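PDB 4W5K: aspartate aminotransferase, mitochondrial from Trypanosoma brucei brucei, which probably transfers the amino group of aspartate to 2-oxoglutarate with pyridoxal 5'-phosphate as cofactor, working as a homodimer. Local coordinates for residues V31-G36 against I366-N371. The protein carries 1 engineered substitution. Numbering follows the deposited sequence.
Sequences VNLSIG and IYMTLN
Y367 is gripped through its backbone by V31 and L33, the residues on either side of N32 in the segment that runs parallel to it. Y367 N donates to V31 O at 2.9 Å (N-H...O 170°), and Y367 O accepts from L33 N at 2.7 Å through a more bent bond (137°). V31 O also receives a CA-H...O contact from I366 and lies near the ring plane of Y367, at the ring's edge. The ring itself leads off on the N32 side, where its hydroxyl hydrogen-bonds D25, just beyond helix 19-24. On the other face L33 lies alongside both I366 and M368: its CD1 branch touches I366 CG2 at 3.7 Å and M368 CE at 3.9 Å. The methionine chain, bent at its last torsion (chi3 63°), brings that methyl back to the leucine. V31 and I366 share this face and rest on V387 of helix 384-395, while M368 packs on helix 354-364. One water joins the segments further along, donating to L33 O and accepting from T369 N at 3.0 Å. N32 closes an Asx turn: OD1 accepts S34 N from above its carbonyl plane and S34 OG (2.6 Å) within it. The pairing joins the chain's beginning to its C-terminal part, as in the small domain of fold type I aminotransferases; main-chain bonds set the register, and apolar side chains fill the side facing the helices.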
# COMPACT_ATOMS: atom_id res chain seq x y z
N VAL A 31 14.86 -25.67 14.45
CA VAL A 31 14.76 -24.29 14.89
C VAL A 31 14.87 -23.34 13.69
O VAL A 31 15.75 -23.49 12.85
CB VAL A 31 15.87 -23.93 15.92
CG1 VAL A 31 15.72 -22.48 16.39
CG2 VAL A 31 15.85 -24.89 17.12
N ASN A 32 13.95 -22.38 13.61
CA ASN A 32 13.96 -21.43 12.51
C ASN A 32 14.57 -20.11 12.95
O ASN A 32 13.93 -19.31 13.64
CB ASN A 32 12.54 -21.20 11.96
CG ASN A 32 12.52 -20.37 10.69
OD1 ASN A 32 13.56 -19.93 10.20
ND2 ASN A 32 11.32 -20.17 10.13
N LEU A 33 15.82 -19.88 12.56
CA LEU A 33 16.50 -18.64 12.89
C LEU A 33 16.60 -17.75 11.65
O LEU A 33 17.56 -17.00 11.48
CB LEU A 33 17.89 -18.92 13.48
CG LEU A 33 17.89 -19.75 14.76
CD1 LEU A 33 19.32 -19.89 15.28
CD2 LEU A 33 17.01 -19.11 15.82
N SER A 34 15.58 -17.82 10.80
CA SER A 34 15.59 -17.05 9.56
C SER A 34 14.42 -16.08 9.51
O SER A 34 14.25 -15.35 8.54
CB SER A 34 15.55 -17.98 8.35
OG SER A 34 14.24 -18.50 8.16
N ILE A 35 13.62 -16.07 10.57
CA ILE A 35 12.39 -15.29 10.59
C ILE A 35 12.65 -13.79 10.63
O ILE A 35 13.72 -13.34 11.03
CB ILE A 35 11.49 -15.67 11.79
CG1 ILE A 35 12.19 -15.36 13.11
CG2 ILE A 35 11.15 -17.15 11.74
CD1 ILE A 35 11.25 -15.43 14.29
N GLY A 36 11.67 -13.02 10.19
CA GLY A 36 11.85 -11.58 10.08
C GLY A 36 11.03 -10.79 11.08
O GLY A 36 11.04 -9.57 11.05
N ILE A 366 18.87 -26.61 12.23
CA ILE A 366 18.80 -25.20 12.59
C ILE A 366 18.96 -24.37 11.32
O ILE A 366 19.95 -24.50 10.60
CB ILE A 366 19.88 -24.83 13.63
CG1 ILE A 366 19.67 -25.62 14.92
CG2 ILE A 366 19.89 -23.32 13.90
CD1 ILE A 366 20.84 -25.54 15.90
N TYR A 367 17.95 -23.54 11.03
CA TYR A 367 17.91 -22.81 9.77
C TYR A 367 18.25 -21.34 9.92
O TYR A 367 17.57 -20.61 10.64
CB TYR A 367 16.52 -22.95 9.13
CG TYR A 367 16.24 -24.32 8.56
CD1 TYR A 367 16.02 -25.41 9.39
CD2 TYR A 367 16.19 -24.52 7.18
CE1 TYR A 367 15.76 -26.67 8.86
CE2 TYR A 367 15.94 -25.77 6.65
CZ TYR A 367 15.73 -26.85 7.49
OH TYR A 367 15.47 -28.09 6.96
N MET A 368 19.31 -20.91 9.23
CA MET A 368 19.65 -19.49 9.14
C MET A 368 20.23 -19.27 7.75
O MET A 368 20.61 -20.24 7.08
CB MET A 368 20.63 -19.07 10.24
CG MET A 368 22.05 -19.54 10.05
SD MET A 368 23.13 -19.04 11.44
CE MET A 368 22.37 -19.93 12.79
N THR A 369 20.28 -18.03 7.29
CA THR A 369 20.76 -17.74 5.95
C THR A 369 22.28 -17.92 5.89
O THR A 369 22.97 -17.83 6.92
CB THR A 369 20.36 -16.32 5.48
OG1 THR A 369 20.52 -15.39 6.55
CG2 THR A 369 18.90 -16.30 5.03
N LEU A 370 22.79 -18.17 4.69
CA LEU A 370 24.19 -18.57 4.49
C LEU A 370 25.22 -17.51 4.85
O LEU A 370 26.42 -17.79 4.93
CB LEU A 370 24.39 -18.98 3.03
CG LEU A 370 23.67 -20.25 2.57
CD1 LEU A 370 23.94 -20.49 1.10
CD2 LEU A 370 24.10 -21.43 3.41
N ASN A 371 24.77 -16.29 5.06
CA ASN A 371 25.67 -15.22 5.48
C ASN A 371 25.92 -15.26 6.99
O ASN A 371 26.62 -14.40 7.52
CB ASN A 371 25.10 -13.86 5.09
CG ASN A 371 23.69 -13.67 5.58
OD1 ASN A 371 23.11 -14.57 6.20
ND2 ASN A 371 23.11 -12.49 5.32
O HOH W 1 18.70 -16.10 9.04